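Local coordinates for protein MxaA (Stigmatella aurantiaca, PDB 4W4T) that acts here through its terminal reductase domain, an NADPH-binding Rossmann-fold module that probably releases the finished myxalamid chain from the PKS-NRPS assembly line as a primary alcohol, at residues M272-S277 and D338-E343; A280-T285 and Q314-D319; F328-R333 and G414-P419; W322-A327 and V398-I403. All coordinates share one frame; numbering follows the deposited sequence.

The four contacts lie on one side of the chain's centre, where strand 274-277 pairs with strand 333-336 and helices pack round them. Contacts 1 and 3 share that strand pair: A275 N lies 2.8 Å from R333 O. Contacts 3 and 4 follow each other along the end of helix 318-328, centres about 12 Å apart, with Y330 N 3.1 Å from M325 O. Contact 2 holds the start of the same helix and reaches contact 4 through Q314 OE1, 3.0 Å from V398 N. Contact 2 lies nearest the NADPH site, unoccupied in this chain: the L284 side chain is about 11 Å from that of F66. The other three lie away from it.

Contact 1: residues M272-S277 and D338-E343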
loop_
_atom_site.group_PDB
_atom_site.type_symbol
_atom_site.label_atom_id
_atom_site.label_comp_id
_atom_site.label_asym_id
_atom_site.label_seq_id
_atom_site.Cartn_x
_atom_site.Cartn_y
_atom_site.Cartn_z
HETATM N N MSE A 272 7.888 4.127 17.870
HETATM C CA MSE A 272 6.774 3.842 18.773
HETATM C C MSE A 272 7.233 3.546 20.187
HETATM O O MSE A 272 6.465 3.689 21.135
HETATM C CB MSE A 272 5.956 2.660 18.276
HETATM C CG MSE A 272 5.285 2.930 16.949
HETATM SE SE MSE A 272 4.044 1.488 16.568
HETATM C CE MSE A 272 5.314 0.192 15.940
ATOM N N GLY A 273 8.479 3.108 20.323
ATOM C CA GLY A 273 9.014 2.760 21.629
ATOM C C GLY A 273 8.553 1.387 22.080
ATOM O O GLY A 273 8.590 1.063 23.262
ATOM N N VAL A 274 8.083 0.579 21.136
ATOM C CA VAL A 274 7.601 -0.755 21.465
ATOM C C VAL A 274 7.943 -1.771 20.368
ATOM O O VAL A 274 7.905 -1.458 19.177
ATOM C CB VAL A 274 6.083 -0.737 21.738
ATOM C CG1 VAL A 274 5.303 -0.314 20.496
ATOM C CG2 VAL A 274 5.631 -2.091 22.221
ATOM N N ALA A 275 8.302 -2.983 20.780
ATOM C CA ALA A 275 8.680 -4.039 19.837
ATOM C C ALA A 275 7.898 -5.305 20.160
ATOM O O ALA A 275 7.480 -5.497 21.311
ATOM C CB ALA A 275 10.182 -4.300 19.898
ATOM N N PRO A 276 7.696 -6.174 19.155
ATOM C CA PRO A 276 6.890 -7.377 19.369
ATOM C C PRO A 276 7.707 -8.544 19.887
ATOM O O PRO A 276 8.849 -8.726 19.459
ATOM C CB PRO A 276 6.354 -7.680 17.966
ATOM C CG PRO A 276 7.441 -7.211 17.066
ATOM C CD PRO A 276 8.031 -5.992 17.725
ATOM N N SER A 277 7.141 -9.330 20.794
ATOM C CA SER A 277 7.765 -10.592 21.136
ATOM C C SER A 277 7.261 -11.605 20.116
ATOM O O SER A 277 6.081 -11.942 20.086
ATOM C CB SER A 277 7.448 -11.024 22.572
ATOM O OG SER A 277 6.054 -11.061 22.807
ATOM N N ASP A 338 0.336 -9.547 18.471
ATOM C CA ASP A 338 -0.981 -9.036 18.098
ATOM C C ASP A 338 -1.243 -7.655 18.686
ATOM O O ASP A 338 -1.802 -6.776 18.014
ATOM C CB ASP A 338 -2.065 -10.026 18.509
ATOM C CG ASP A 338 -1.878 -11.379 17.847
ATOM O OD1 ASP A 338 -1.824 -11.426 16.590
ATOM O OD2 ASP A 338 -1.764 -12.390 18.574
ATOM N N GLN A 339 -0.798 -7.446 19.919
ATOM C CA GLN A 339 -0.939 -6.148 20.553
ATOM C C GLN A 339 -0.015 -5.130 19.908
ATOM O O GLN A 339 -0.401 -3.987 19.719
ATOM C CB GLN A 339 -0.655 -6.240 22.050
ATOM C CG GLN A 339 -1.723 -7.001 22.821
ATOM C CD GLN A 339 -1.365 -7.178 24.283
ATOM O OE1 GLN A 339 -0.872 -6.248 24.928
ATOM N NE2 GLN A 339 -1.602 -8.377 24.813
ATOM N N TRP A 340 1.210 -5.542 19.584
ATOM C CA TRP A 340 2.128 -4.661 18.860
ATOM C C TRP A 340 1.550 -4.233 17.506
ATOM O O TRP A 340 1.606 -3.054 17.124
ATOM C CB TRP A 340 3.480 -5.351 18.659
ATOM C CG TRP A 340 4.457 -4.507 17.931
ATOM C CD1 TRP A 340 5.266 -3.538 18.458
ATOM C CD2 TRP A 340 4.744 -4.555 16.528
ATOM N NE1 TRP A 340 6.034 -2.973 17.458
ATOM C CE2 TRP A 340 5.733 -3.584 16.268
ATOM C CE3 TRP A 340 4.255 -5.322 15.470
ATOM C CZ2 TRP A 340 6.246 -3.367 14.995
ATOM C CZ3 TRP A 340 4.767 -5.105 14.201
ATOM C CH2 TRP A 340 5.747 -4.129 13.975
ATOM N N LEU A 341 0.972 -5.185 16.789
ATOM C CA LEU A 341 0.404 -4.889 15.474
ATOM C C LEU A 341 -0.769 -3.909 15.607
ATOM O O LEU A 341 -0.990 -3.049 14.743
ATOM C CB LEU A 341 -0.048 -6.175 14.783
ATOM C CG LEU A 341 -0.485 -6.071 13.316
ATOM C CD1 LEU A 341 0.666 -5.576 12.437
ATOM C CD2 LEU A 341 -0.982 -7.425 12.814
ATOM N N SER A 342 -1.511 -4.039 16.699
ATOM C CA SER A 342 -2.650 -3.153 16.934
ATOM C C SER A 342 -2.170 -1.738 17.251
ATOM O O SER A 342 -2.781 -0.762 16.823
ATOM C CB SER A 342 -3.525 -3.699 18.060
ATOM O OG SER A 342 -4.419 -2.706 18.504
ATOM N N GLU A 343 -1.066 -1.620 17.986
ATOM C CA GLU A 343 -0.492 -0.302 18.241
ATOM C C GLU A 343 0.052 0.323 16.960
ATOM O O GLU A 343 0.004 1.541 16.787
ATOM C CB GLU A 343 0.604 -0.378 19.311
ATOM C CG GLU A 343 0.073 -0.884 20.634
ATOM C CD GLU A 343 0.779 -0.301 21.848
ATOM O OE1 GLU A 343 1.829 0.371 21.695
ATOM O OE2 GLU A 343 0.275 -0.530 22.973
#
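The indole NE1 of W340 donates to the carbonyl O of V274 at 3.0 Å, a polar link from helix 337-348 to strand 274-277. The bond is bent, with an N-H...O angle of 137°. The oxygen sits at the edge of the indole, near the ring plane, yet NE1 stands well above the carbonyl plane of V274 and does not follow a lone pair. With its CG anti to the backbone N (chi1 -180°), W340 carries the ring away from the helix and onto the strand.

P276 lies alongside the tryptophan and puts CD over one face, 3.5 Å from the centroid of the five-membered ring and almost on its normal, a CH-pi contact. The proline CG and CB spread this cover towards CD2 and CG of the indole. Selenomethionine M272, bent at chi3, crosses the ring at about a right angle and brings CE within 3.6 Å of NE1. V274 CG1 meets CD1 of W340 at 3.8 Å and also touches OE1 of E343.

Losing the W340 indole to an alanine here would probably leave the V274 carbonyl without this donor and open a gap between P276 and M272. G273, with positive phi, closes helix 261-272 in a Schellman motif just before the strand, while G273, A275 and S277 make backbone bonds to strand 333-336. C269 and L361 also pack on W340. The buried indole N-H thus finds its acceptor on the main chain, and this one bond, together with P276 over the face, helps set how the ring is turned on the strand.

Contact 2: residues A280-T285 and Q314-D319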
loop_
_atom_site.group_PDB
_atom_site.type_symbol
_atom_site.label_atom_id
_atom_site.label_comp_id
_atom_site.label_asym_id
_atom_site.label_seq_id
_atom_site.Cartn_x
_atom_site.Cartn_y
_atom_site.Cartn_z
ATOM N N ALA A 280 9.855 -16.494 16.457
ATOM C CA ALA A 280 10.694 -16.958 15.352
ATOM C C ALA A 280 12.177 -17.035 15.724
ATOM O O ALA A 280 12.653 -16.310 16.601
ATOM C CB ALA A 280 10.517 -16.053 14.145
ATOM N N LEU A 281 12.904 -17.923 15.052
ATOM C CA LEU A 281 14.362 -17.920 15.121
ATOM C C LEU A 281 14.869 -16.979 14.039
ATOM O O LEU A 281 15.040 -17.392 12.888
ATOM C CB LEU A 281 14.937 -19.319 14.913
ATOM C CG LEU A 281 14.319 -20.425 15.760
ATOM C CD1 LEU A 281 14.904 -21.772 15.386
ATOM C CD2 LEU A 281 14.525 -20.123 17.234
ATOM N N LEU A 282 15.117 -15.728 14.408
ATOM C CA LEU A 282 15.394 -14.688 13.430
ATOM C C LEU A 282 16.721 -14.888 12.703
ATOM O O LEU A 282 17.771 -15.091 13.322
ATOM C CB LEU A 282 15.372 -13.321 14.105
ATOM C CG LEU A 282 14.058 -12.983 14.815
ATOM C CD1 LEU A 282 14.249 -11.785 15.736
ATOM C CD2 LEU A 282 12.948 -12.697 13.805
ATOM N N ASP A 283 16.647 -14.832 11.379
ATOM C CA ASP A 283 17.819 -14.782 10.522
ATOM C C ASP A 283 18.222 -13.350 10.176
ATOM O O ASP A 283 17.396 -12.556 9.735
ATOM C CB ASP A 283 17.561 -15.531 9.222
ATOM C CG ASP A 283 18.786 -15.563 8.338
ATOM O OD1 ASP A 283 19.832 -15.974 8.865
ATOM O OD2 ASP A 283 18.710 -15.186 7.139
ATOM N N LEU A 284 19.491 -13.027 10.384
ATOM C CA LEU A 284 20.070 -11.786 9.879
ATOM C C LEU A 284 21.407 -12.140 9.266
ATOM O O LEU A 284 22.337 -12.534 9.973
ATOM C CB LEU A 284 20.256 -10.739 10.975
ATOM C CG LEU A 284 19.046 -9.966 11.500
ATOM C CD1 LEU A 284 18.306 -10.783 12.533
ATOM C CD2 LEU A 284 19.538 -8.677 12.116
ATOM N N THR A 285 21.487 -12.019 7.948
ATOM C CA THR A 285 22.660 -12.450 7.202
ATOM C C THR A 285 23.318 -11.255 6.523
ATOM O O THR A 285 22.814 -10.764 5.513
ATOM C CB THR A 285 22.273 -13.488 6.141
ATOM O OG1 THR A 285 21.468 -14.515 6.739
ATOM C CG2 THR A 285 23.510 -14.113 5.530
ATOM N N GLN A 314 23.775 -19.015 12.956
ATOM C CA GLN A 314 23.318 -18.734 14.318
ATOM C C GLN A 314 22.069 -17.855 14.287
ATOM O O GLN A 314 22.117 -16.745 13.778
ATOM C CB GLN A 314 24.438 -18.054 15.127
ATOM C CG GLN A 314 24.013 -17.428 16.482
ATOM C CD GLN A 314 24.246 -15.900 16.559
ATOM O OE1 GLN A 314 24.500 -15.233 15.542
ATOM N NE2 GLN A 314 24.155 -15.343 17.775
ATOM N N PHE A 315 20.946 -18.343 14.795
ATOM C CA PHE A 315 19.745 -17.501 14.856
ATOM C C PHE A 315 19.841 -16.524 16.025
ATOM O O PHE A 315 20.644 -16.706 16.939
ATOM C CB PHE A 315 18.467 -18.350 14.990
ATOM C CG PHE A 315 18.329 -19.035 16.328
ATOM C CD1 PHE A 315 17.748 -18.383 17.412
ATOM C CD2 PHE A 315 18.780 -20.328 16.503
ATOM C CE1 PHE A 315 17.634 -19.015 18.648
ATOM C CE2 PHE A 315 18.664 -20.964 17.733
ATOM C CZ PHE A 315 18.086 -20.308 18.803
ATOM N N VAL A 316 19.015 -15.489 16.003
ATOM C CA VAL A 316 18.906 -14.607 17.152
ATOM C C VAL A 316 17.444 -14.643 17.597
ATOM O O VAL A 316 16.552 -14.822 16.773
ATOM C CB VAL A 316 19.372 -13.157 16.814
ATOM C CG1 VAL A 316 18.445 -12.516 15.812
ATOM C CG2 VAL A 316 19.459 -12.302 18.074
ATOM N N ARG A 317 17.200 -14.533 18.899
ATOM C CA ARG A 317 15.830 -14.441 19.384
ATOM C C ARG A 317 15.413 -12.978 19.423
ATOM O O ARG A 317 16.263 -12.100 19.545
ATOM C CB ARG A 317 15.703 -15.094 20.764
ATOM C CG ARG A 317 15.907 -16.600 20.703
ATOM C CD ARG A 317 15.900 -17.253 22.061
ATOM N NE ARG A 317 16.939 -16.707 22.926
ATOM C CZ ARG A 317 16.697 -15.860 23.916
ATOM N NH1 ARG A 317 15.450 -15.479 24.146
ATOM N NH2 ARG A 317 17.691 -15.398 24.664
ATOM N N ALA A 318 14.118 -12.716 19.293
ATOM C CA ALA A 318 13.626 -11.343 19.317
ATOM C C ALA A 318 14.043 -10.588 20.586
ATOM O O ALA A 318 14.427 -9.416 20.515
ATOM C CB ALA A 318 12.108 -11.322 19.176
ATOM N N ASP A 319 13.969 -11.234 21.748
ATOM C CA ASP A 319 14.271 -10.494 22.974
ATOM C C ASP A 319 15.754 -10.129 23.042
ATOM O O ASP A 319 16.115 -9.128 23.650
ATOM C CB ASP A 319 13.831 -11.261 24.243
ATOM C CG ASP A 319 14.474 -12.641 24.383
ATOM O OD1 ASP A 319 15.499 -12.929 23.735
ATOM O OD2 ASP A 319 13.947 -13.458 25.175
HETATM O O HOH W 1 12.233 -14.899 18.623
HETATM O O HOH W 2 20.449 -14.594 12.615
#
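L281 overlaps the F315 ring, laying its CD2 over one face at 3.7 Å from the centroid and 17° off the normal, a CH-pi contact displaced towards the rim. Its CB rests against CB and CG of the same phenylalanine. F315 has CG placed between the backbone N and the carbonyl carbon (chi1 70°), which turns the ring to meet the leucine.

Next to this pair the backbones form a single antiparallel bridge, L282 with V316, a hydrogen-bonded pair. L282 N donates to V316 O at 2.9 Å. The return bond from V316 N to L282 O is 3.0 Å long, straighter at 166°, and lies in the carbonyl plane. V316 CG1 packs on L282 CB at 3.6 Å and on L284 CD1 at 3.7 Å, while L282 CD1 reaches A318 CA at 3.7 Å, at the start of helix 318-328.

Two waters extend the bridge. One donates to A280 O and accepts from A318 N at 3.0 Å; the other accepts from L284 N and lies within hydrogen-bonding distance of L282 O and Q314 O. R317, at the N-cap, gives its own N-H to E320 OE1, and D283 ties the loop to R246 and N312. Since the two segments pair at a single bridge, the main-chain bonds and waters supply the polar grip, and the leucines and V316 close it with apolar surface beside the Rossmann sheet.

Contact 3: residues F328-R333 and G414-P419; sequences FGYGLR and GFLKAP
P419 and Y330 carry most of this contact, with F328 and L416 at their flanks. The phenol OH of Y330 donates to the carbonyl O of K417 at 2.7 Å. The acceptor lies at the edge of the tyrosine ring, near its plane, whereas the hydroxyl stands 37° out of the K417 carbonyl plane. Y330 holds CG opposite its carbonyl carbon (chi1 -66°), which sends the ring towards the 414-419 segment so that the hydroxyl reaches this oxygen.

P419 wedges between the tyrosine and the turn that precedes it. Its CB lies over one face of the Y330 ring and meets G329 O at 3.4 Å. CG of P419 rests on F328 O at 3.5 Å, and CD approaches CE2 of F328 at 3.7 Å, the proline and phenylalanine crossing at about a right angle. G329, which has positive phi directly after the helix, carries no side chain, and P419 can therefore come up against its backbone. L416, three residues before P419, sets CB against the Y330 hydroxyl at 3.7 Å, while its CD1 reaches CE2 of the ring more loosely.

The contact combines apolar packing round P419 with one short polar bond to a backbone carbonyl. It fastens the C-terminal segment, which follows the Schellman motif at G414, to the turn leaving helix 318-328. F328 also packs on S404 and L407 of helix 400-412, Y330 on V411 of that helix and on V270 of helix 261-272, and the turn runs on through R333 into strand 333-336, beside strand 274-277.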
loop_
_atom_site.group_PDB
_atom_site.type_symbol
_atom_site.label_atom_id
_atom_site.label_comp_id
_atom_site.label_asym_id
_atom_site.label_seq_id
_atom_site.Cartn_x
_atom_site.Cartn_y
_atom_site.Cartn_z
ATOM N N PHE A 328 22.204 0.044 22.677
ATOM C CA PHE A 328 22.597 1.149 21.824
ATOM C C PHE A 328 21.968 2.451 22.303
ATOM O O PHE A 328 22.530 3.520 22.103
ATOM C CB PHE A 328 22.196 0.878 20.367
ATOM C CG PHE A 328 22.666 1.935 19.415
ATOM C CD1 PHE A 328 23.969 1.923 18.944
ATOM C CD2 PHE A 328 21.823 2.952 19.013
ATOM C CE1 PHE A 328 24.415 2.901 18.056
ATOM C CE2 PHE A 328 22.258 3.934 18.129
ATOM C CZ PHE A 328 23.557 3.909 17.657
ATOM N N GLY A 329 20.791 2.370 22.921
ATOM C CA GLY A 329 20.196 3.546 23.531
ATOM C C GLY A 329 18.725 3.799 23.257
ATOM O O GLY A 329 18.195 4.840 23.653
ATOM N N TYR A 330 18.057 2.866 22.585
ATOM C CA TYR A 330 16.651 3.052 22.249
ATOM C C TYR A 330 15.734 2.317 23.215
ATOM O O TYR A 330 15.876 1.116 23.426
ATOM C CB TYR A 330 16.371 2.573 20.826
ATOM C CG TYR A 330 17.056 3.392 19.756
ATOM C CD1 TYR A 330 16.819 4.751 19.645
ATOM C CD2 TYR A 330 17.925 2.799 18.847
ATOM C CE1 TYR A 330 17.438 5.506 18.673
ATOM C CE2 TYR A 330 18.555 3.548 17.874
ATOM C CZ TYR A 330 18.301 4.905 17.794
ATOM O OH TYR A 330 18.909 5.658 16.823
ATOM N N GLY A 331 14.778 3.033 23.789
ATOM C CA GLY A 331 13.793 2.386 24.633
ATOM C C GLY A 331 12.853 1.499 23.841
ATOM O O GLY A 331 12.386 1.881 22.774
ATOM N N LEU A 332 12.585 0.308 24.362
ATOM C CA LEU A 332 11.660 -0.620 23.732
ATOM C C LEU A 332 10.871 -1.388 24.786
ATOM O O LEU A 332 11.419 -2.240 25.497
ATOM C CB LEU A 332 12.412 -1.599 22.818
ATOM C CG LEU A 332 13.059 -1.068 21.536
ATOM C CD1 LEU A 332 13.791 -2.205 20.831
ATOM C CD2 LEU A 332 12.026 -0.433 20.592
ATOM N N ARG A 333 9.585 -1.074 24.904
ATOM C CA ARG A 333 8.668 -1.934 25.641
ATOM C C ARG A 333 8.374 -3.139 24.772
ATOM O O ARG A 333 8.362 -3.031 23.544
ATOM C CB ARG A 333 7.363 -1.204 25.994
ATOM C CG ARG A 333 7.539 0.073 26.774
ATOM C CD ARG A 333 6.188 0.609 27.264
ATOM N NE ARG A 333 5.209 0.645 26.184
ATOM C CZ ARG A 333 5.153 1.596 25.258
ATOM N NH1 ARG A 333 6.014 2.607 25.292
ATOM N NH2 ARG A 333 4.234 1.536 24.301
ATOM N N GLY A 414 20.914 9.707 8.827
ATOM C CA GLY A 414 19.721 10.492 9.085
ATOM C C GLY A 414 18.428 9.699 9.021
ATOM O O GLY A 414 17.345 10.269 9.074
ATOM N N PHE A 415 18.543 8.380 8.914
ATOM C CA PHE A 415 17.363 7.516 8.878
ATOM C C PHE A 415 16.738 7.387 10.278
ATOM O O PHE A 415 15.514 7.348 10.427
ATOM C CB PHE A 415 17.745 6.150 8.308
ATOM C CG PHE A 415 16.590 5.211 8.149
ATOM C CD1 PHE A 415 15.659 5.402 7.140
ATOM C CD2 PHE A 415 16.441 4.125 8.994
ATOM C CE1 PHE A 415 14.594 4.533 6.990
ATOM C CE2 PHE A 415 15.383 3.255 8.844
ATOM C CZ PHE A 415 14.455 3.462 7.837
ATOM N N LEU A 416 17.592 7.352 11.296
ATOM C CA LEU A 416 17.164 7.296 12.689
ATOM C C LEU A 416 17.707 8.497 13.457
ATOM O O LEU A 416 18.826 8.950 13.202
ATOM C CB LEU A 416 17.651 6.005 13.366
ATOM C CG LEU A 416 17.102 4.637 12.980
ATOM C CD1 LEU A 416 17.819 3.536 13.790
ATOM C CD2 LEU A 416 15.604 4.586 13.214
ATOM N N LYS A 417 16.919 8.993 14.399
ATOM C CA LYS A 417 17.377 10.005 15.343
ATOM C C LYS A 417 18.310 9.355 16.363
ATOM O O LYS A 417 18.027 8.262 16.850
ATOM C CB LYS A 417 16.180 10.658 16.034
ATOM C CG LYS A 417 16.519 11.843 16.937
ATOM C CD LYS A 417 15.505 12.977 16.788
ATOM C CE LYS A 417 14.083 12.480 17.007
ATOM N NZ LYS A 417 13.658 12.519 18.439
ATOM N N ALA A 418 19.425 10.008 16.674
ATOM C CA ALA A 418 20.369 9.471 17.657
ATOM C C ALA A 418 19.669 9.256 18.999
ATOM O O ALA A 418 18.771 10.006 19.352
ATOM C CB ALA A 418 21.566 10.401 17.823
ATOM N N PRO A 419 20.061 8.205 19.732
ATOM C CA PRO A 419 19.423 7.906 21.023
ATOM C C PRO A 419 19.615 9.028 22.032
ATOM O O PRO A 419 20.662 9.683 22.009
ATOM C CB PRO A 419 20.134 6.627 21.487
ATOM C CG PRO A 419 21.353 6.504 20.626
ATOM C CD PRO A 419 21.046 7.186 19.342
#

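Contact 4: residues W322-A327 and V398-I403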
loop_
_atom_site.group_PDB
_atom_site.type_symbol
_atom_site.label_atom_id
_atom_site.label_comp_id
_atom_site.label_asym_id
_atom_site.label_seq_id
_atom_site.Cartn_x
_atom_site.Cartn_y
_atom_site.Cartn_z
ATOM N N TRP A 322 16.003 -6.911 20.978
ATOM C CA TRP A 322 15.604 -5.707 21.686
ATOM C C TRP A 322 16.659 -5.344 22.729
ATOM O O TRP A 322 16.940 -4.162 22.925
ATOM C CB TRP A 322 14.220 -5.867 22.332
ATOM C CG TRP A 322 13.204 -6.568 21.458
ATOM C CD1 TRP A 322 12.304 -7.514 21.864
ATOM C CD2 TRP A 322 12.995 -6.394 20.047
ATOM N NE1 TRP A 322 11.542 -7.933 20.793
ATOM C CE2 TRP A 322 11.951 -7.269 19.669
ATOM C CE3 TRP A 322 13.581 -5.584 19.067
ATOM C CZ2 TRP A 322 11.486 -7.355 18.350
ATOM C CZ3 TRP A 322 13.121 -5.676 17.760
ATOM C CH2 TRP A 322 12.079 -6.550 17.416
ATOM N N ASN A 323 17.270 -6.345 23.363
ATOM C CA ASN A 323 18.378 -6.065 24.283
ATOM C C ASN A 323 19.481 -5.279 23.568
ATOM O O ASN A 323 20.012 -4.317 24.112
ATOM C CB ASN A 323 18.970 -7.349 24.869
ATOM C CG ASN A 323 18.026 -8.059 25.835
ATOM O OD1 ASN A 323 17.093 -7.465 26.370
ATOM N ND2 ASN A 323 18.280 -9.337 26.062
ATOM N N TYR A 324 19.826 -5.699 22.346
ATOM C CA TYR A 324 20.935 -5.062 21.628
ATOM C C TYR A 324 20.578 -3.621 21.292
ATOM O O TYR A 324 21.430 -2.735 21.312
ATOM C CB TYR A 324 21.294 -5.832 20.343
ATOM C CG TYR A 324 21.719 -7.276 20.554
ATOM C CD1 TYR A 324 22.304 -7.683 21.751
ATOM C CD2 TYR A 324 21.515 -8.235 19.564
ATOM C CE1 TYR A 324 22.699 -8.999 21.948
ATOM C CE2 TYR A 324 21.904 -9.561 19.753
ATOM C CZ TYR A 324 22.492 -9.932 20.953
ATOM O OH TYR A 324 22.868 -11.237 21.157
HETATM N N MSE A 325 19.307 -3.390 20.965
HETATM C CA MSE A 325 18.868 -2.053 20.602
HETATM C C MSE A 325 18.744 -1.115 21.816
HETATM O O MSE A 325 19.056 0.072 21.721
HETATM C CB MSE A 325 17.550 -2.152 19.831
HETATM C CG MSE A 325 17.798 -2.884 18.507
HETATM SE SE MSE A 325 16.151 -3.033 17.500
HETATM C CE MSE A 325 15.908 -1.134 17.113
ATOM N N ARG A 326 18.322 -1.647 22.957
ATOM C CA ARG A 326 18.317 -0.840 24.182
ATOM C C ARG A 326 19.733 -0.461 24.563
ATOM O O ARG A 326 19.979 0.643 25.059
ATOM C CB ARG A 326 17.667 -1.586 25.352
ATOM C CG ARG A 326 16.196 -1.874 25.148
ATOM C CD ARG A 326 15.568 -2.444 26.410
ATOM N NE ARG A 326 14.267 -3.024 26.103
ATOM C CZ ARG A 326 14.068 -4.324 25.918
ATOM N NH1 ARG A 326 15.080 -5.175 26.043
ATOM N NH2 ARG A 326 12.859 -4.777 25.633
ATOM N N ALA A 327 20.654 -1.396 24.367
ATOM C CA ALA A 327 22.039 -1.161 24.766
ATOM C C ALA A 327 22.624 -0.030 23.936
ATOM O O ALA A 327 23.414 0.777 24.425
ATOM C CB ALA A 327 22.866 -2.430 24.628
ATOM N N VAL A 398 25.342 -12.342 15.098
ATOM C CA VAL A 398 24.467 -11.248 15.486
ATOM C C VAL A 398 24.698 -11.010 16.976
ATOM O O VAL A 398 24.485 -11.902 17.800
ATOM C CB VAL A 398 22.996 -11.543 15.201
ATOM C CG1 VAL A 398 22.114 -10.365 15.659
ATOM C CG2 VAL A 398 22.794 -11.799 13.715
ATOM N N ASP A 399 25.190 -9.825 17.306
ATOM C CA ASP A 399 25.431 -9.468 18.696
ATOM C C ASP A 399 25.284 -7.964 18.877
ATOM O O ASP A 399 24.982 -7.253 17.924
ATOM C CB ASP A 399 26.822 -9.948 19.157
ATOM C CG ASP A 399 27.952 -9.475 18.249
ATOM O OD1 ASP A 399 27.838 -8.398 17.616
ATOM O OD2 ASP A 399 28.975 -10.188 18.180
ATOM N N ALA A 400 25.487 -7.471 20.099
ATOM C CA ALA A 400 25.311 -6.045 20.333
ATOM C C ALA A 400 26.216 -5.204 19.417
ATOM O O ALA A 400 25.821 -4.148 18.940
ATOM C CB ALA A 400 25.557 -5.711 21.815
ATOM N N SER A 401 27.422 -5.692 19.150
ATOM C CA SER A 401 28.349 -4.966 18.292
ATOM C C SER A 401 27.835 -4.814 16.854
ATOM O O SER A 401 27.894 -3.714 16.295
ATOM C CB SER A 401 29.716 -5.663 18.268
ATOM O OG SER A 401 30.650 -4.885 17.538
ATOM N N LEU A 402 27.368 -5.908 16.253
ATOM C CA LEU A 402 26.800 -5.845 14.890
ATOM C C LEU A 402 25.627 -4.870 14.866
ATOM O O LEU A 402 25.535 -4.002 14.000
ATOM C CB LEU A 402 26.335 -7.221 14.396
ATOM C CG LEU A 402 25.788 -7.221 12.948
ATOM C CD1 LEU A 402 26.930 -7.024 11.964
ATOM C CD2 LEU A 402 25.002 -8.474 12.622
ATOM N N ILE A 403 24.728 -5.000 15.835
ATOM C CA ILE A 403 23.573 -4.113 15.869
ATOM C C ILE A 403 24.008 -2.656 16.055
ATOM O O ILE A 403 23.437 -1.761 15.453
ATOM C CB ILE A 403 22.578 -4.519 16.961
ATOM C CG1 ILE A 403 22.026 -5.916 16.663
ATOM C CG2 ILE A 403 21.435 -3.496 17.084
ATOM C CD1 ILE A 403 21.617 -6.144 15.226
HETATM O O HOH W 3 23.984 -2.363 20.253
HETATM O O HOH W 4 25.470 -12.839 20.525
HETATM O O HOH W 5 22.054 -13.297 19.651
#
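With CG anti to the carbonyl carbon (chi1 -60°), Y324 swings its ring off helix 318-328 onto the peptide joining D399 to A400, and I403, with CG1 likewise anti to the carbonyl carbon (chi1 -63°), meets the same tyrosine. A400 N lies 3.5 Å above the ring plane, over its centre, with D399 C beside it over the same face. At the rim, A400 CB touches CD1 of Y324 at 3.8 Å. I403 crosses the tyrosine at about a right angle and sets CG1 3.7 Å from CD2. M325, a selenomethionine, adds CG against I403 CG2 at 4.0 Å.

The peptide facing the ring begins helix 400-412. D399 is its N-cap: OD1 accepts from L402 N at 2.9 Å, nearly straight at 168°. The Y324 ring thus packs flat over the first peptide of this helix, where helix 318-328 runs past it.

Two waters sit between the Y324 OH and V398 O; the one 2.7 Å from the OH lies at the ring edge, in its plane, and its bond to V398 O is weak. Replacing Y324 with an alanine is likely to strip the cover from the D399-A400 peptide and leave these two waters without their phenol partner. A third water donates to both Y324 O and A400 O. M325 also packs on L266 and V270 of helix 261-272, while the V398 N-H is held by Q314 OE1.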